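Local coordinates for endoribonuclease L-PSP/chorismate mutase-like domain-containing protein (PDB 2OTM) that is of unknown function but belongs to the YjgF-like family and is a putative endoribonuclease of the L-PSP/chorismate mutase-like fold, at residues D118-L121 / E122-E126; L71-L74 / N75-Q79. All coordinates share one frame; numbering follows the deposited sequence.

Contact 1 (D118-L121 / E122-E126); sequences DLLL and EIFGE
Glu122 N, Ile123 N and Phe124 N give regular helical hydrogen bonds to Asp118 O, Leu119 O and Leu120 O respectively, each 2.9 Å long. The fourth, from Gly125 N to Leu121 O, is also 2.9 Å long but weak, because its N-H...O angle closes to 128°. Here helix 109-124 ends, and Gly125 turns the chain away with a positive phi of 58°. Near this end Ile123 O accepts a hydrogen bond from Arg9 NH1. Leu119 and Ile123 lie alongside each other and point the same way, with CD1 of Leu119 3.7 Å from CG1 of Ile123. The Phe124 ring sets its edge, in plane, near Leu120 O, with CD1 of Phe124 3.6 Å from that oxygen. The extended chain of Glu122 (chi1 179°) carries OE1 past CD1 of Leu119, at 3.9 Å, to a salt bridge with Arg70. Asp118 is held at both carboxylate oxygens, OD1 by Asn26 of the second subunit and OD2 by Tyr66. The helix belongs to the beta-alpha-beta unit of strand 92-100, helix 109-124 and strand 131-136. The chemistry implies a division of labour. Buried Leu119, Leu120, Ile123 and Phe124 pack against helices 62-84 and 6-12 and strand 92-100. Leu121 sits at the subunit boundary. The carboxylates of Glu122 and Asp118 tie the helix to helix 62-84, and Asp118 also ties it to the second subunit.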
loop_
_atom_site.group_PDB
_atom_site.type_symbol
_atom_site.label_atom_id
_atom_site.label_comp_id
_atom_site.label_asym_id
_atom_site.label_seq_id
_atom_site.Cartn_x
_atom_site.Cartn_y
_atom_site.Cartn_z
ATOM N N ASP B 118 8.792 -7.478 15.447
ATOM C CA ASP B 118 9.491 -8.326 16.429
ATOM C C ASP B 118 8.791 -9.674 16.553
ATOM O O ASP B 118 9.452 -10.689 16.749
ATOM C CB ASP B 118 9.523 -7.659 17.807
ATOM C CG ASP B 118 10.423 -6.440 17.863
ATOM O OD1 ASP B 118 11.212 -6.208 16.920
ATOM O OD2 ASP B 118 10.353 -5.725 18.872
ATOM N N LEU B 119 7.473 -9.703 16.497
ATOM C CA LEU B 119 6.765 -11.000 16.617
ATOM C C LEU B 119 7.036 -11.894 15.393
ATOM O O LEU B 119 7.215 -13.113 15.508
ATOM C CB LEU B 119 5.277 -10.801 16.800
ATOM C CG LEU B 119 4.468 -12.074 17.092
ATOM C CD1 LEU B 119 4.770 -12.686 18.460
ATOM C CD2 LEU B 119 2.988 -11.737 16.938
ATOM N N LEU B 120 7.104 -11.283 14.218
ATOM C CA LEU B 120 7.394 -12.058 12.999
ATOM C C LEU B 120 8.767 -12.755 13.137
ATOM O O LEU B 120 8.917 -13.949 12.817
ATOM C CB LEU B 120 7.370 -11.168 11.775
ATOM C CG LEU B 120 5.989 -10.609 11.373
ATOM C CD1 LEU B 120 6.058 -9.701 10.134
ATOM C CD2 LEU B 120 5.010 -11.792 11.135
ATOM N N LEU B 121 9.742 -12.026 13.649
ATOM C CA LEU B 121 11.084 -12.584 13.859
ATOM C C LEU B 121 11.085 -13.641 14.967
ATOM O O LEU B 121 11.716 -14.685 14.822
ATOM C CB LEU B 121 12.070 -11.464 14.161
ATOM C CG LEU B 121 12.366 -10.523 12.981
ATOM C CD1 LEU B 121 13.111 -9.289 13.446
ATOM C CD2 LEU B 121 13.120 -11.248 11.894
ATOM N N GLU B 122 10.359 -13.387 16.046
ATOM C CA GLU B 122 10.272 -14.325 17.167
ATOM C C GLU B 122 9.657 -15.656 16.738
ATOM O O GLU B 122 10.151 -16.738 17.061
ATOM C CB GLU B 122 9.423 -13.700 18.254
ATOM C CG GLU B 122 9.195 -14.540 19.501
ATOM C CD GLU B 122 8.330 -13.804 20.531
ATOM O OE1 GLU B 122 8.107 -12.566 20.386
ATOM O OE2 GLU B 122 7.880 -14.473 21.480
ATOM N N ILE B 123 8.598 -15.590 15.946
ATOM C CA ILE B 123 7.833 -16.766 15.634
ATOM C C ILE B 123 8.373 -17.492 14.403
ATOM O O ILE B 123 8.372 -18.738 14.375
ATOM C CB ILE B 123 6.326 -16.425 15.469
ATOM C CG1 ILE B 123 5.762 -15.841 16.774
ATOM C CG2 ILE B 123 5.479 -17.639 15.025
ATOM C CD1 ILE B 123 5.991 -16.694 18.029
ATOM N N PHE B 124 8.819 -16.744 13.390
ATOM C CA PHE B 124 9.282 -17.368 12.135
ATOM C C PHE B 124 10.778 -17.438 11.979
ATOM O O PHE B 124 11.274 -18.045 11.022
ATOM C CB PHE B 124 8.666 -16.693 10.919
ATOM C CG PHE B 124 7.192 -16.919 10.815
ATOM C CD1 PHE B 124 6.302 -16.066 11.469
ATOM C CD2 PHE B 124 6.688 -18.031 10.134
ATOM C CE1 PHE B 124 4.927 -16.291 11.409
ATOM C CE2 PHE B 124 5.321 -18.255 10.055
ATOM C CZ PHE B 124 4.436 -17.385 10.698
ATOM N N GLY B 125 11.508 -16.834 12.902
ATOM C CA GLY B 125 12.960 -16.791 12.801
ATOM C C GLY B 125 13.437 -16.145 11.524
ATOM O O GLY B 125 12.949 -15.083 11.116
ATOM N N GLU B 126 14.404 -16.779 10.865
ATOM C CA GLU B 126 14.945 -16.211 9.646
ATOM C C GLU B 126 13.885 -16.094 8.578
ATOM O O GLU B 126 13.960 -15.188 7.755
ATOM C CB GLU B 126 16.154 -17.032 9.136
ATOM C CG GLU B 126 17.403 -16.836 9.966
ATOM C CD GLU B 126 17.916 -15.400 9.934
ATOM O OE1 GLU B 126 18.304 -14.941 8.841
ATOM O OE2 GLU B 126 17.941 -14.734 10.996
#

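Contact 2 (L71-L74 / N75-Q79)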
loop_
_atom_site.group_PDB
_atom_site.type_symbol
_atom_site.label_atom_id
_atom_site.label_comp_id
_atom_site.label_asym_id
_atom_site.label_seq_id
_atom_site.Cartn_x
_atom_site.Cartn_y
_atom_site.Cartn_z
ATOM N N LEU B 71 -0.541 -7.833 18.861
ATOM C CA LEU B 71 -1.788 -8.587 18.896
ATOM C C LEU B 71 -2.425 -8.690 17.501
ATOM O O LEU B 71 -2.925 -9.753 17.119
ATOM C CB LEU B 71 -2.763 -7.973 19.895
ATOM C CG LEU B 71 -4.067 -8.695 20.172
ATOM C CD1 LEU B 71 -3.871 -10.182 20.549
ATOM C CD2 LEU B 71 -4.861 -7.897 21.223
ATOM N N ALA B 72 -2.428 -7.596 16.744
ATOM C CA ALA B 72 -2.913 -7.644 15.345
ATOM C C ALA B 72 -2.122 -8.644 14.505
ATOM O O ALA B 72 -2.677 -9.358 13.647
ATOM C CB ALA B 72 -2.838 -6.226 14.721
ATOM N N THR B 73 -0.818 -8.715 14.764
ATOM C CA THR B 73 0.057 -9.633 14.023
ATOM C C THR B 73 -0.215 -11.081 14.460
ATOM O O THR B 73 -0.200 -11.992 13.646
ATOM C CB THR B 73 1.523 -9.262 14.188
ATOM O OG1 THR B 73 1.726 -7.916 13.696
ATOM C CG2 THR B 73 2.394 -10.226 13.407
ATOM N N LEU B 74 -0.499 -11.290 15.736
ATOM C CA LEU B 74 -0.908 -12.622 16.181
ATOM C C LEU B 74 -2.169 -13.051 15.463
ATOM O O LEU B 74 -2.285 -14.210 15.061
ATOM C CB LEU B 74 -1.137 -12.633 17.699
ATOM C CG LEU B 74 -1.334 -13.988 18.357
ATOM C CD1 LEU B 74 -0.057 -14.856 18.201
ATOM C CD2 LEU B 74 -1.711 -13.790 19.818
ATOM N N ASN B 75 -3.119 -12.125 15.307
ATOM C CA ASN B 75 -4.320 -12.371 14.497
ATOM C C ASN B 75 -3.976 -12.692 13.048
ATOM O O ASN B 75 -4.491 -13.649 12.487
ATOM C CB ASN B 75 -5.294 -11.174 14.558
ATOM C CG ASN B 75 -6.204 -11.220 15.775
ATOM O OD1 ASN B 75 -7.332 -11.730 15.686
ATOM N ND2 ASN B 75 -5.708 -10.742 16.922
ATOM N N ALA B 76 -3.072 -11.917 12.455
ATOM C CA ALA B 76 -2.602 -12.177 11.093
ATOM C C ALA B 76 -1.964 -13.564 10.940
ATOM O O ALA B 76 -2.137 -14.219 9.919
ATOM C CB ALA B 76 -1.614 -11.071 10.641
ATOM N N ILE B 77 -1.205 -13.987 11.939
ATOM C CA ILE B 77 -0.579 -15.340 11.929
ATOM C C ILE B 77 -1.657 -16.414 12.010
ATOM O O ILE B 77 -1.577 -17.440 11.338
ATOM C CB ILE B 77 0.447 -15.477 13.070
ATOM C CG1 ILE B 77 1.621 -14.508 12.809
ATOM C CG2 ILE B 77 0.968 -16.918 13.182
ATOM C CD1 ILE B 77 2.629 -14.336 13.991
ATOM N N ALA B 78 -2.701 -16.167 12.802
ATOM C CA ALA B 78 -3.841 -17.075 12.842
ATOM C C ALA B 78 -4.454 -17.206 11.442
ATOM O O ALA B 78 -4.823 -18.307 11.003
ATOM C CB ALA B 78 -4.879 -16.626 13.899
ATOM N N GLN B 79 -4.525 -16.100 10.720
ATOM C CA GLN B 79 -5.097 -16.112 9.384
ATOM C C GLN B 79 -4.229 -16.960 8.453
ATOM O O GLN B 79 -4.739 -17.734 7.652
ATOM C CB GLN B 79 -5.168 -14.674 8.854
ATOM C CG GLN B 79 -5.822 -14.541 7.486
ATOM C CD GLN B 79 -7.261 -14.909 7.560
ATOM O OE1 GLN B 79 -8.067 -14.129 8.054
ATOM N NE2 GLN B 79 -7.598 -16.121 7.108
#
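Asn75 carries CG beside its own backbone N (chi1 -84°), and a chi2 of -94° turns the amide so that ND2 reaches back to Leu71 O. The bond from Asn75 ND2 to Leu71 O is 3.0 Å long and nearly straight, with an N-H...O angle of 173°. The oxygen lies in the amide plane of Asn75, yet ND2 stands above the carbonyl plane of Leu71, off its lone pairs. Asn75 N also binds Leu71 O at 3.0 Å, from the opposite face of that plane. One carbonyl thus takes two bonds from one residue. ND2 has a further acceptor in Tyr45 O, so this buried amide links the helix to strand 45-46. The Leu71 side chain runs beside Asn75 and points the same way, with CD1 of Leu71 4.1 Å from ND2 of Asn75. These turns lie within the long helix 62-84, which packs against the main sheet of the YjgF-like fold. Ala72 and Ala76 rest on strand 146-153, where their small side chains meet Val148 and Leu150. The regular helical bonds continue through Ala76 N to Ala72 O (2.9 Å), Ile77 N to Thr73 O (2.8 Å) and Ala78 N to Leu74 O (3.0 Å). CG1 of Ile77 comes within 3.2 Å of Thr73 O. Thr73 OG1 is hydrogen-bonded to Cys69 O, and CG2 of Thr73 meets CD1 of Ile77 at 4.2 Å.

Contact 2 is in the core, its centre about 5 Å from the centre of the chain; contact 1 is partly buried, with its centre about 12 Å out. They belong to two different helices, 62-84 and 109-124, which pack directly on each other. CD2 of Leu119 reaches CD1 of Ile77 at 3.9 Å, and CD2 of Leu120 meets CG2 of Thr73 at 3.8 Å. The chemistry follows the place. In 71-79 the side chains of Thr73 and Asn75 bond to backbone carbonyls within the subunit. In 118-126 Glu122 and Glu126 pair with arginines of the same chain, while Asp118 hydrogen-bonds to Tyr66 and to Asn26 of the second subunit. Contact 2 continues along its helix, whereas contact 1 runs into a helix end.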